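Local coordinates for protein acyl-coenzyme A oxidase (Caenorhabditis elegans, PDB 5K3J) that catalyses the FAD-dependent desaturation of ascaroside-CoA side chains, the first step of the peroxisomal beta-oxidation that shortens these pheromone precursors, at residues D26-A29 against A30-G34; F534-E537 against A538-R542; I58-Y61 against P62-T65; T46-V49 against S50-P53. All coordinates share one frame; numbering follows the deposited sequence.

Three of the four contacts follow one another near the N-terminus, in the order 1, 4, 3. Interaction 1 spans the end of helix 25-32, interaction 4 the end of helix 36-49, and interaction 3 the 3-10 turn leading into helix 66-82. Centres of 1 and 4 lie about 22 Å apart and those of 4 and 3 about 20 Å apart, spacing the three along the N-terminal region. Interaction 2 belongs to helix 520-543 of the C-terminal region, yet it touches interaction 1, V31 CG1 lying 3.5 Å from R542 NH1. An N-terminal helix and a C-terminal-region helix thus touch there, whereas interaction 3 lies about 40 Å from interaction 2, between centres, and reaches the second subunit.

Interaction 1 (D26-A29 against A30-G34)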
ATOM      1  N   ASP A  26      -6.214 -31.744  -4.020  1.00 36.07           N
ATOM      2  CA  ASP A  26      -5.900 -32.013  -5.414  1.00 35.61           C
ATOM      3  C   ASP A  26      -7.146 -31.756  -6.248  1.00 38.31           C
ATOM      4  O   ASP A  26      -7.061 -31.441  -7.436  1.00 35.43           O
ATOM      5  CB  ASP A  26      -5.404 -33.444  -5.603  1.00 37.63           C
ATOM      6  CG  ASP A  26      -3.890 -33.543  -5.572  1.00 43.24           C
ATOM      7  OD1 ASP A  26      -3.245 -32.677  -4.941  1.00 46.40           O
ATOM      8  OD2 ASP A  26      -3.343 -34.488  -6.181  1.00 44.42           O
ATOM      9  N   LYS A  27      -8.304 -31.878  -5.604  1.00 68.55           N
ATOM     10  CA  LYS A  27      -9.579 -31.602  -6.253  1.00 70.23           C
ATOM     11  C   LYS A  27      -9.842 -30.106  -6.305  1.00 66.84           C
ATOM     12  O   LYS A  27     -10.328 -29.589  -7.312  1.00 66.61           O
ATOM     13  CB  LYS A  27     -10.722 -32.308  -5.527  1.00 72.57           C
ATOM     14  CG  LYS A  27     -11.120 -33.636  -6.147  1.00 76.67           C
ATOM     15  CD  LYS A  27     -10.027 -34.680  -5.981  1.00 78.51           C
ATOM     16  CE  LYS A  27     -10.432 -35.999  -6.617  1.00 80.90           C
ATOM     17  NZ  LYS A  27     -11.707 -36.510  -6.042  1.00 79.77           N
ATOM     18  N   MET A  28      -9.527 -29.413  -5.214  1.00 57.30           N
ATOM     19  CA  MET A  28      -9.708 -27.969  -5.165  1.00 54.68           C
ATOM     20  C   MET A  28      -8.779 -27.272  -6.154  1.00 54.09           C
ATOM     21  O   MET A  28      -9.169 -26.307  -6.811  1.00 49.43           O
ATOM     22  CB  MET A  28      -9.463 -27.434  -3.757  1.00 54.64           C
ATOM     23  CG  MET A  28      -9.600 -25.924  -3.661  1.00 56.75           C
ATOM     24  SD  MET A  28     -11.295 -25.342  -3.821  1.00 58.29           S
ATOM     25  CE  MET A  28     -11.891 -25.619  -2.159  1.00 59.00           C
ATOM     26  N   ALA A  29      -7.551 -27.772  -6.255  1.00 40.70           N
ATOM     27  CA  ALA A  29      -6.571 -27.224  -7.186  1.00 43.87           C
ATOM     28  C   ALA A  29      -7.111 -27.280  -8.609  1.00 46.93           C
ATOM     29  O   ALA A  29      -6.977 -26.319  -9.370  1.00 50.71           O
ATOM     30  CB  ALA A  29      -5.260 -27.975  -7.086  1.00 43.28           C
ATOM     31  N   ALA A  30      -7.721 -28.413  -8.955  1.00 52.06           N
ATOM     32  CA  ALA A  30      -8.297 -28.622 -10.278  1.00 55.19           C
ATOM     33  C   ALA A  30      -9.360 -27.579 -10.595  1.00 55.45           C
ATOM     34  O   ALA A  30      -9.469 -27.101 -11.726  1.00 55.73           O
ATOM     35  CB  ALA A  30      -8.883 -30.022 -10.373  1.00 56.36           C
ATOM     36  N   VAL A  31     -10.140 -27.232  -9.581  1.00 64.42           N
ATOM     37  CA  VAL A  31     -11.172 -26.216  -9.720  1.00 68.07           C
ATOM     38  C   VAL A  31     -10.548 -24.841  -9.925  1.00 74.17           C
ATOM     39  O   VAL A  31     -10.908 -24.114 -10.851  1.00 77.98           O
ATOM     40  CB  VAL A  31     -12.087 -26.178  -8.484  1.00 67.00           C
ATOM     41  CG1 VAL A  31     -13.092 -25.042  -8.590  1.00 67.79           C
ATOM     42  CG2 VAL A  31     -12.791 -27.513  -8.308  1.00 72.40           C
ATOM     43  N   ILE A  32      -9.608 -24.498  -9.047  1.00 78.32           N
ATOM     44  CA  ILE A  32      -8.911 -23.216  -9.095  1.00 73.47           C
ATOM     45  C   ILE A  32      -8.278 -22.957 -10.459  1.00 72.09           C
ATOM     46  O   ILE A  32      -8.385 -21.860 -11.008  1.00 76.89           O
ATOM     47  CB  ILE A  32      -7.817 -23.140  -8.009  1.00 72.69           C
ATOM     48  CG1 ILE A  32      -8.455 -23.053  -6.620  1.00 68.11           C
ATOM     49  CG2 ILE A  32      -6.890 -21.953  -8.252  1.00 71.58           C
ATOM     50  CD1 ILE A  32      -7.476 -23.200  -5.482  1.00 68.59           C
ATOM     51  N   TYR A  33      -7.635 -23.977 -11.015  1.00 53.02           N
ATOM     52  CA  TYR A  33      -6.885 -23.802 -12.251  1.00 49.61           C
ATOM     53  C   TYR A  33      -7.677 -24.192 -13.496  1.00 48.88           C
ATOM     54  O   TYR A  33      -7.152 -24.148 -14.609  1.00 44.06           O
ATOM     55  CB  TYR A  33      -5.582 -24.593 -12.176  1.00 49.31           C
ATOM     56  CG  TYR A  33      -4.621 -24.013 -11.168  1.00 53.54           C
ATOM     57  CD1 TYR A  33      -4.029 -22.778 -11.387  1.00 52.40           C
ATOM     58  CD2 TYR A  33      -4.318 -24.689  -9.992  1.00 50.51           C
ATOM     59  CE1 TYR A  33      -3.156 -22.233 -10.475  1.00 52.30           C
ATOM     60  CE2 TYR A  33      -3.444 -24.152  -9.068  1.00 49.02           C
ATOM     61  CZ  TYR A  33      -2.864 -22.925  -9.318  1.00 51.58           C
ATOM     62  OH  TYR A  33      -1.994 -22.380  -8.402  1.00 46.77           O
ATOM     63  N   GLY A  34      -8.939 -24.568 -13.304  1.00 79.54           N
ATOM     64  CA  GLY A  34      -9.860 -24.764 -14.411  1.00 72.27           C
ATOM     65  C   GLY A  34      -9.971 -26.173 -14.961  1.00 71.55           C
ATOM     66  O   GLY A  34     -10.932 -26.495 -15.663  1.00 76.37           O
TER
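M28 and I32 sit one turn apart near the C-terminal end of the alpha-helix 25-32, their side chains slanting across each other so that CG of M28 comes 3.9 Å from CD1 of I32. The methionine leaves the helix with CG anti to its own N (chi1 178°) and then bends at both following torsions. I32 places CG1 beside its backbone N, which sets that atom 3.3 Å from M28 O. M28 O also accepts the 2.9 Å bond from I32 N, nearly straight at the hydrogen (171°), so the polar main chain and the apolar branch of I32 converge on one peptide group. Both side chains touch Y350 of helix 343-363, and M28 also packs on V554 and L555 of helix 549-569. The short N-terminal helix thereby packs against helices 343-363 and 549-569 of the same subunit.

A29 and Y33 make the next step. A29 O accepts a hydrogen bond from Y33 N, while the tyrosine ring leans obliquely past the carbonyl and only grazes CB of A29. CG2 of I32 stands over one ring face, and Y33 OH is hydrogen-bonded to F608 O, fixing the far end of the ring. G34 leaves the helical conformation with positive phi (93°), and its N is bonded to V31 O at 3.2 Å.

Interaction 2 (F534-E537 against A538-R542); sequences FIIE and AFMRR
E537 O accepts the backbone hydrogen bond of R541 N at 2.9 Å, and the side chain of the same arginine folds back over this peptide. CG of R541 lies 3.4 Å from E537 O, and a bend at chi3 (-73°) carries the guanidinium toward the preceding turn of helix 520-543, where one of its faces lies against the peptide joining E537 and A538. At the guanidinium edge, NH2 comes 3.9 Å from CE1 of F534. The ring and guanidinium planes are 64° apart, the approach to the ring being oblique. F534 gets there with CG anti to its backbone N (chi1 -176°), and its ring also touches the methyl of A538 (CE2 to CB 4.3 Å).

I536 and M540 form an apolar flank, meeting loosely through CG2 and CG and both packing on V484 of helix 481-507. On a separate side, F534, A538 and F539 touch helix 343-363. NH2 of R541 forms a salt bridge with E358 of that helix. E537 OE2 stays 4.5 Å from R541 NH1, beyond salt-bridge range, so the carboxylate probably adds only a diffuse attraction; the arginine's charge is probably answered mainly by E358, which ties two helices together.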
ATOM      1  N   PHE A 534     -21.294  -8.611 -10.489  1.00 48.91           N
ATOM      2  CA  PHE A 534     -20.825  -9.600 -11.455  1.00 45.86           C
ATOM      3  C   PHE A 534     -19.890 -10.625 -10.826  1.00 46.45           C
ATOM      4  O   PHE A 534     -20.009 -11.820 -11.090  1.00 53.28           O
ATOM      5  CB  PHE A 534     -20.119  -8.912 -12.624  1.00 45.30           C
ATOM      6  CG  PHE A 534     -19.684  -9.860 -13.706  1.00 44.07           C
ATOM      7  CD1 PHE A 534     -20.535 -10.176 -14.752  1.00 42.16           C
ATOM      8  CD2 PHE A 534     -18.424 -10.437 -13.675  1.00 44.15           C
ATOM      9  CE1 PHE A 534     -20.140 -11.051 -15.745  1.00 42.52           C
ATOM     10  CE2 PHE A 534     -18.023 -11.310 -14.662  1.00 45.32           C
ATOM     11  CZ  PHE A 534     -18.884 -11.618 -15.702  1.00 43.57           C
ATOM     12  N   ILE A 535     -18.950 -10.146 -10.016  1.00 53.12           N
ATOM     13  CA  ILE A 535     -18.001 -11.015  -9.322  1.00 52.85           C
ATOM     14  C   ILE A 535     -18.740 -12.078  -8.514  1.00 49.56           C
ATOM     15  O   ILE A 535     -18.351 -13.247  -8.497  1.00 47.08           O
ATOM     16  CB  ILE A 535     -17.071 -10.203  -8.393  1.00 50.57           C
ATOM     17  CG1 ILE A 535     -16.170  -9.283  -9.220  1.00 51.55           C
ATOM     18  CG2 ILE A 535     -16.221 -11.125  -7.532  1.00 48.71           C
ATOM     19  CD1 ILE A 535     -15.516  -8.177  -8.421  1.00 50.81           C
ATOM     20  N   ILE A 536     -19.825 -11.663  -7.867  1.00 47.27           N
ATOM     21  CA  ILE A 536     -20.659 -12.560  -7.077  1.00 52.83           C
ATOM     22  C   ILE A 536     -21.340 -13.622  -7.945  1.00 55.93           C
ATOM     23  O   ILE A 536     -21.283 -14.814  -7.634  1.00 49.02           O
ATOM     24  CB  ILE A 536     -21.726 -11.768  -6.306  1.00 55.23           C
ATOM     25  CG1 ILE A 536     -21.057 -10.876  -5.261  1.00 53.68           C
ATOM     26  CG2 ILE A 536     -22.720 -12.706  -5.645  1.00 57.47           C
ATOM     27  CD1 ILE A 536     -22.025 -10.031  -4.474  1.00 54.10           C
ATOM     28  N   GLU A 537     -21.977 -13.182  -9.029  1.00 50.88           N
ATOM     29  CA  GLU A 537     -22.656 -14.088  -9.953  1.00 51.85           C
ATOM     30  C   GLU A 537     -21.696 -15.118 -10.527  1.00 56.40           C
ATOM     31  O   GLU A 537     -21.982 -16.317 -10.545  1.00 65.02           O
ATOM     32  CB  GLU A 537     -23.303 -13.308 -11.098  1.00 51.09           C
ATOM     33  CG  GLU A 537     -24.314 -12.271 -10.670  1.00 53.81           C
ATOM     34  CD  GLU A 537     -25.043 -11.669 -11.850  1.00 53.99           C
ATOM     35  OE1 GLU A 537     -24.476 -10.764 -12.498  1.00 53.84           O
ATOM     36  OE2 GLU A 537     -26.176 -12.112 -12.138  1.00 53.94           O
ATOM     37  N   ALA A 538     -20.558 -14.625 -11.005  1.00 42.05           N
ATOM     38  CA  ALA A 538     -19.505 -15.465 -11.561  1.00 42.91           C
ATOM     39  C   ALA A 538     -19.094 -16.557 -10.580  1.00 45.98           C
ATOM     40  O   ALA A 538     -18.932 -17.719 -10.959  1.00 44.38           O
ATOM     41  CB  ALA A 538     -18.303 -14.615 -11.938  1.00 43.36           C
ATOM     42  N   PHE A 539     -18.919 -16.163  -9.322  1.00 61.89           N
ATOM     43  CA  PHE A 539     -18.607 -17.086  -8.238  1.00 57.75           C
ATOM     44  C   PHE A 539     -19.683 -18.161  -8.162  1.00 54.42           C
ATOM     45  O   PHE A 539     -19.387 -19.356  -8.219  1.00 45.76           O
ATOM     46  CB  PHE A 539     -18.507 -16.326  -6.911  1.00 54.46           C
ATOM     47  CG  PHE A 539     -17.733 -17.047  -5.837  1.00 51.85           C
ATOM     48  CD1 PHE A 539     -17.294 -18.351  -6.013  1.00 48.95           C
ATOM     49  CD2 PHE A 539     -17.448 -16.411  -4.641  1.00 50.16           C
ATOM     50  CE1 PHE A 539     -16.584 -19.003  -5.018  1.00 48.52           C
ATOM     51  CE2 PHE A 539     -16.739 -17.056  -3.644  1.00 49.25           C
ATOM     52  CZ  PHE A 539     -16.307 -18.352  -3.830  1.00 52.88           C
ATOM     53  N   MET A 540     -20.931 -17.716  -8.049  1.00 66.88           N
ATOM     54  CA  MET A 540     -22.083 -18.609  -7.966  1.00 66.71           C
ATOM     55  C   MET A 540     -22.122 -19.635  -9.090  1.00 61.53           C
ATOM     56  O   MET A 540     -22.373 -20.817  -8.853  1.00 58.87           O
ATOM     57  CB  MET A 540     -23.380 -17.802  -7.978  1.00 71.42           C
ATOM     58  CG  MET A 540     -23.588 -16.937  -6.755  1.00 76.77           C
ATOM     59  SD  MET A 540     -25.335 -16.837  -6.335  1.00 82.60           S
ATOM     60  CE  MET A 540     -25.747 -18.579  -6.263  1.00 80.70           C
ATOM     61  N   ARG A 541     -21.874 -19.178 -10.314  1.00 49.88           N
ATOM     62  CA  ARG A 541     -21.963 -20.045 -11.485  1.00 51.85           C
ATOM     63  C   ARG A 541     -20.894 -21.131 -11.489  1.00 54.90           C
ATOM     64  O   ARG A 541     -21.038 -22.152 -12.167  1.00 61.89           O
ATOM     65  CB  ARG A 541     -21.867 -19.218 -12.767  1.00 52.43           C
ATOM     66  CG  ARG A 541     -23.081 -18.337 -13.020  1.00 52.32           C
ATOM     67  CD  ARG A 541     -23.108 -17.837 -14.450  1.00 52.52           C
ATOM     68  NE  ARG A 541     -22.105 -16.807 -14.687  1.00 51.41           N
ATOM     69  CZ  ARG A 541     -22.356 -15.503 -14.635  1.00 51.68           C
ATOM     70  NH1 ARG A 541     -23.582 -15.072 -14.361  1.00 50.21           N
ATOM     71  NH2 ARG A 541     -21.387 -14.629 -14.863  1.00 50.56           N
ATOM     72  N   ARG A 542     -19.827 -20.919 -10.726  1.00 41.48           N
ATOM     73  CA  ARG A 542     -18.734 -21.880 -10.682  1.00 42.96           C
ATOM     74  C   ARG A 542     -18.949 -22.965  -9.631  1.00 43.82           C
ATOM     75  O   ARG A 542     -18.595 -24.123  -9.848  1.00 36.95           O
ATOM     76  CB  ARG A 542     -17.410 -21.173 -10.411  1.00 42.76           C
ATOM     77  CG  ARG A 542     -16.212 -22.102 -10.478  1.00 45.53           C
ATOM     78  CD  ARG A 542     -16.168 -22.802 -11.826  1.00 48.21           C
ATOM     79  NE  ARG A 542     -15.099 -23.791 -11.919  1.00 51.05           N
ATOM     80  CZ  ARG A 542     -15.253 -25.090 -11.679  1.00 52.37           C
ATOM     81  NH1 ARG A 542     -14.219 -25.912 -11.801  1.00 49.41           N
ATOM     82  NH2 ARG A 542     -16.435 -25.570 -11.317  1.00 53.13           N
TER

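Interaction 3 (I58-Y61 against P62-T65)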
ATOM      1  N   ILE A  58      19.365 -17.291  -7.401  1.00 26.85           N
ATOM      2  CA  ILE A  58      20.804 -17.256  -7.140  1.00 27.68           C
ATOM      3  C   ILE A  58      21.059 -17.010  -5.650  1.00 28.56           C
ATOM      4  O   ILE A  58      22.010 -17.539  -5.075  1.00 28.01           O
ATOM      5  CB  ILE A  58      21.515 -16.180  -8.014  1.00 29.62           C
ATOM      6  CG1 ILE A  58      23.032 -16.388  -8.014  1.00 30.32           C
ATOM      7  CG2 ILE A  58      21.143 -14.763  -7.583  1.00 30.24           C
ATOM      8  CD1 ILE A  58      23.510 -17.420  -9.020  1.00 31.69           C
ATOM      9  N   LYS A  59      20.173 -16.229  -5.038  1.00 29.05           N
ATOM     10  CA  LYS A  59      20.131 -16.018  -3.599  1.00 29.10           C
ATOM     11  C   LYS A  59      18.794 -15.360  -3.287  1.00 27.28           C
ATOM     12  O   LYS A  59      18.112 -14.912  -4.209  1.00 26.48           O
ATOM     13  CB  LYS A  59      21.309 -15.164  -3.118  1.00 30.88           C
ATOM     14  CG  LYS A  59      21.536 -13.859  -3.852  1.00 33.34           C
ATOM     15  CD  LYS A  59      22.619 -13.078  -3.117  1.00 34.41           C
ATOM     16  CE  LYS A  59      23.361 -12.087  -3.995  1.00 38.24           C
ATOM     17  NZ  LYS A  59      24.395 -11.369  -3.198  1.00 39.37           N
ATOM     18  N   PRO A  60      18.394 -15.332  -2.000  1.00 19.77           N
ATOM     19  CA  PRO A  60      17.147 -14.668  -1.600  1.00 19.19           C
ATOM     20  C   PRO A  60      16.932 -13.307  -2.258  1.00 19.86           C
ATOM     21  O   PRO A  60      17.635 -12.341  -1.949  1.00 24.03           O
ATOM     22  CB  PRO A  60      17.314 -14.517  -0.088  1.00 18.68           C
ATOM     23  CG  PRO A  60      18.077 -15.732   0.298  1.00 18.04           C
ATOM     24  CD  PRO A  60      18.998 -16.054  -0.862  1.00 18.40           C
ATOM     25  N   TYR A  61      15.949 -13.252  -3.155  1.00 25.94           N
ATOM     26  CA  TYR A  61      15.674 -12.068  -3.975  1.00 23.21           C
ATOM     27  C   TYR A  61      15.653 -10.714  -3.247  1.00 23.18           C
ATOM     28  O   TYR A  61      16.073  -9.715  -3.827  1.00 23.84           O
ATOM     29  CB  TYR A  61      14.341 -12.248  -4.721  1.00 21.44           C
ATOM     30  CG  TYR A  61      14.465 -12.982  -6.036  1.00 21.60           C
ATOM     31  CD1 TYR A  61      15.656 -13.586  -6.406  1.00 22.28           C
ATOM     32  CD2 TYR A  61      13.392 -13.060  -6.914  1.00 22.75           C
ATOM     33  CE1 TYR A  61      15.775 -14.256  -7.610  1.00 23.83           C
ATOM     34  CE2 TYR A  61      13.501 -13.727  -8.125  1.00 23.63           C
ATOM     35  CZ  TYR A  61      14.697 -14.323  -8.466  1.00 25.17           C
ATOM     36  OH  TYR A  61      14.809 -14.986  -9.667  1.00 32.03           O
ATOM     37  N   PRO A  62      15.144 -10.658  -2.002  1.00 17.90           N
ATOM     38  CA  PRO A  62      15.247  -9.371  -1.304  1.00 17.62           C
ATOM     39  C   PRO A  62      16.678  -8.849  -1.146  1.00 18.21           C
ATOM     40  O   PRO A  62      16.858  -7.634  -1.077  1.00 16.99           O
ATOM     41  CB  PRO A  62      14.640  -9.675   0.061  1.00 17.90           C
ATOM     42  CG  PRO A  62      13.639 -10.714  -0.221  1.00 18.58           C
ATOM     43  CD  PRO A  62      14.234 -11.579  -1.294  1.00 18.67           C
ATOM     44  N   PHE A  63      17.669  -9.736  -1.106  1.00 23.38           N
ATOM     45  CA  PHE A  63      19.053  -9.319  -0.878  1.00 24.84           C
ATOM     46  C   PHE A  63      19.678  -8.629  -2.094  1.00 25.94           C
ATOM     47  O   PHE A  63      20.768  -8.062  -2.002  1.00 27.50           O
ATOM     48  CB  PHE A  63      19.927 -10.518  -0.489  1.00 26.92           C
ATOM     49  CG  PHE A  63      19.517 -11.191   0.794  1.00 27.70           C
ATOM     50  CD1 PHE A  63      18.586 -10.613   1.642  1.00 26.25           C
ATOM     51  CD2 PHE A  63      20.076 -12.404   1.154  1.00 27.08           C
ATOM     52  CE1 PHE A  63      18.215 -11.237   2.820  1.00 24.85           C
ATOM     53  CE2 PHE A  63      19.708 -13.031   2.328  1.00 24.70           C
ATOM     54  CZ  PHE A  63      18.772 -12.446   3.162  1.00 25.08           C
ATOM     55  N   LEU A  64      18.984  -8.669  -3.226  1.00 29.43           N
ATOM     56  CA  LEU A  64      19.560  -8.226  -4.494  1.00 27.82           C
ATOM     57  C   LEU A  64      19.417  -6.729  -4.740  1.00 27.97           C
ATOM     58  O   LEU A  64      18.357  -6.145  -4.503  1.00 29.26           O
ATOM     59  CB  LEU A  64      18.917  -8.993  -5.647  1.00 28.14           C
ATOM     60  CG  LEU A  64      19.229 -10.485  -5.680  1.00 27.36           C
ATOM     61  CD1 LEU A  64      18.324 -11.184  -6.684  1.00 26.74           C
ATOM     62  CD2 LEU A  64      20.696 -10.695  -6.018  1.00 27.60           C
ATOM     63  N   THR A  65      20.498  -6.118  -5.220  1.00 25.21           N
ATOM     64  CA  THR A  65      20.466  -4.730  -5.659  1.00 24.19           C
ATOM     65  C   THR A  65      19.645  -4.641  -6.935  1.00 24.36           C
ATOM     66  O   THR A  65      19.287  -5.663  -7.518  1.00 24.28           O
ATOM     67  CB  THR A  65      21.879  -4.163  -5.916  1.00 24.58           C
ATOM     68  OG1 THR A  65      22.385  -4.661  -7.160  1.00 23.90           O
ATOM     69  CG2 THR A  65      22.821  -4.554  -4.801  1.00 22.82           C
TER
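P60 lays its CB over one face of the F63 ring, 3.9 Å from the ring centroid and 20° off the normal, a CH-pi contact displaced toward the CD2-CE2 rim. Its CG follows along the same rim, 3.8 Å from CE2. The pair is drawn together by a 3-10 turn: F63 N is hydrogen-bonded to P60 O at 2.7 Å, and L64 N to Y61 O at 3.2 Å, this second donor standing well above the carbonyl plane. With CG beside its own N (chi1 -62°), F63 swings its ring back across the proline. Replacing F63 by alanine is likely to leave P60 CB without the ring face it lies on and to open a gap beside W633, whose ring meets that of F63.

On the other side of the turn, L64 splits its branches between two partners. CD1 of L64 approaches CD1 of the Y61 ring obliquely at 3.6 Å, whereas CD2 of L64 lies 3.6 Å from CE of the extended K59 chain, a contact with the aliphatic part of the lysine.

The turn closes the loop between helix 36-49 and helix 66-82, which T65 caps through OG1 to E68 N. K69 of that helix bonds Y61 O, helix 626-636 flanks P60 and F63, and P239 of the second subunit packs on F63, placing the turn at the dimer interface.

Interaction 4 (T46-V49 against S50-P53); sequences TDAV and SKIP
S50 N is hydrogen-bonded to T46 O at 2.9 Å at the C-terminal end of helix 36-49. A type I beta turn from V49 to I52 overlaps this bond, closed by I52 N to V49 O at 2.9 Å with the donor above the carbonyl plane; K51 N reaches A48 O only weakly. The side-chain bond belongs to S50: OG, lying between its own N and carbonyl carbon (chi1 59°), folds back onto D47 O. At the modelled 2.4 Å it is very short, and that exact value is doubtful at this resolution.

Hydrocarbon of K51 and I52 lies around the carbonyl A48 O. The extended K51 chain runs beside it with CG at 3.3 Å, and CD1 of I52 comes equally near. V49 points elsewhere, packing on L99 and V103 of helix 93-103, while I52 meets L87 and Y83. A glycine in place of I52 would probably leave L87 and Y83 without this hydrophobic partner and A48 O without the CD1 methyl beside it.

Carbonyls at the end of a helix lack the amides of a following turn. Here the S50 hydroxyl is probably a side-chain donor for D47 O, and A48 O receives only the weak K51 amide bond, in place of regular helix bonds.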
ATOM      1  N   THR A  46       6.424 -28.150 -11.618  1.00 32.02           N
ATOM      2  CA  THR A  46       7.119 -27.779 -10.391  1.00 31.23           C
ATOM      3  C   THR A  46       8.106 -28.868  -9.975  1.00 36.19           C
ATOM      4  O   THR A  46       9.228 -28.577  -9.550  1.00 41.01           O
ATOM      5  CB  THR A  46       6.129 -27.526  -9.238  1.00 28.92           C
ATOM      6  OG1 THR A  46       5.256 -26.442  -9.580  1.00 26.17           O
ATOM      7  CG2 THR A  46       6.874 -27.171  -7.964  1.00 29.29           C
ATOM      8  N   ASP A  47       7.677 -30.119 -10.110  1.00 46.05           N
ATOM      9  CA  ASP A  47       8.515 -31.264  -9.788  1.00 46.19           C
ATOM     10  C   ASP A  47       9.730 -31.324 -10.702  1.00 44.32           C
ATOM     11  O   ASP A  47      10.856 -31.509 -10.246  1.00 47.36           O
ATOM     12  CB  ASP A  47       7.713 -32.561  -9.902  1.00 51.84           C
ATOM     13  CG  ASP A  47       8.525 -33.781  -9.516  1.00 52.91           C
ATOM     14  OD1 ASP A  47       9.509 -33.626  -8.759  1.00 51.15           O
ATOM     15  OD2 ASP A  47       8.176 -34.893  -9.963  1.00 56.69           O
ATOM     16  N   ALA A  48       9.478 -31.171 -11.997  1.00 32.60           N
ATOM     17  CA  ALA A  48      10.524 -31.230 -13.006  1.00 32.32           C
ATOM     18  C   ALA A  48      11.468 -30.042 -12.879  1.00 35.00           C
ATOM     19  O   ALA A  48      12.658 -30.152 -13.174  1.00 42.28           O
ATOM     20  CB  ALA A  48       9.921 -31.276 -14.398  1.00 33.21           C
ATOM     21  N   VAL A  49      10.928 -28.908 -12.447  1.00 38.37           N
ATOM     22  CA  VAL A  49      11.736 -27.719 -12.220  1.00 38.21           C
ATOM     23  C   VAL A  49      12.660 -27.930 -11.023  1.00 40.40           C
ATOM     24  O   VAL A  49      13.839 -27.581 -11.069  1.00 42.87           O
ATOM     25  CB  VAL A  49      10.850 -26.469 -12.001  1.00 36.54           C
ATOM     26  CG1 VAL A  49      11.638 -25.375 -11.318  1.00 35.17           C
ATOM     27  CG2 VAL A  49      10.296 -25.971 -13.329  1.00 37.59           C
ATOM     28  N   SER A  50      12.126 -28.537  -9.967  1.00 39.10           N
ATOM     29  CA  SER A  50      12.886 -28.771  -8.740  1.00 41.61           C
ATOM     30  C   SER A  50      14.127 -29.650  -8.929  1.00 41.43           C
ATOM     31  O   SER A  50      14.994 -29.695  -8.056  1.00 37.98           O
ATOM     32  CB  SER A  50      11.984 -29.399  -7.675  1.00 42.13           C
ATOM     33  OG  SER A  50      11.444 -30.627  -8.123  1.00 47.32           O
ATOM     34  N   LYS A  51      14.211 -30.345 -10.058  1.00 52.41           N
ATOM     35  CA  LYS A  51      15.342 -31.231 -10.324  1.00 56.77           C
ATOM     36  C   LYS A  51      16.491 -30.465 -10.976  1.00 56.03           C
ATOM     37  O   LYS A  51      17.627 -30.937 -11.013  1.00 54.60           O
ATOM     38  CB  LYS A  51      14.914 -32.401 -11.216  1.00 60.00           C
ATOM     39  CG  LYS A  51      15.202 -32.178 -12.693  1.00 60.45           C
ATOM     40  CD  LYS A  51      14.288 -32.982 -13.604  1.00 66.59           C
ATOM     41  CE  LYS A  51      14.608 -32.677 -15.060  1.00 66.17           C
ATOM     42  NZ  LYS A  51      13.537 -33.126 -15.989  1.00 68.76           N
ATOM     43  N   ILE A  52      16.179 -29.276 -11.484  1.00 61.40           N
ATOM     44  CA  ILE A  52      17.152 -28.449 -12.187  1.00 60.05           C
ATOM     45  C   ILE A  52      17.681 -27.342 -11.279  1.00 61.96           C
ATOM     46  O   ILE A  52      16.977 -26.372 -10.992  1.00 64.14           O
ATOM     47  CB  ILE A  52      16.539 -27.824 -13.456  1.00 58.65           C
ATOM     48  CG1 ILE A  52      15.779 -28.890 -14.253  1.00 56.10           C
ATOM     49  CG2 ILE A  52      17.617 -27.153 -14.301  1.00 60.07           C
ATOM     50  CD1 ILE A  52      14.655 -28.336 -15.102  1.00 54.80           C
ATOM     51  N   PRO A  53      18.931 -27.491 -10.818  1.00 48.56           N
ATOM     52  CA  PRO A  53      19.542 -26.588  -9.831  1.00 48.02           C
ATOM     53  C   PRO A  53      19.737 -25.149 -10.311  1.00 47.09           C
ATOM     54  O   PRO A  53      19.644 -24.229  -9.507  1.00 54.79           O
ATOM     55  CB  PRO A  53      20.898 -27.254  -9.547  1.00 43.86           C
ATOM     56  CG  PRO A  53      21.175 -28.080 -10.758  1.00 45.72           C
ATOM     57  CD  PRO A  53      19.846 -28.573 -11.219  1.00 45.81           C
TER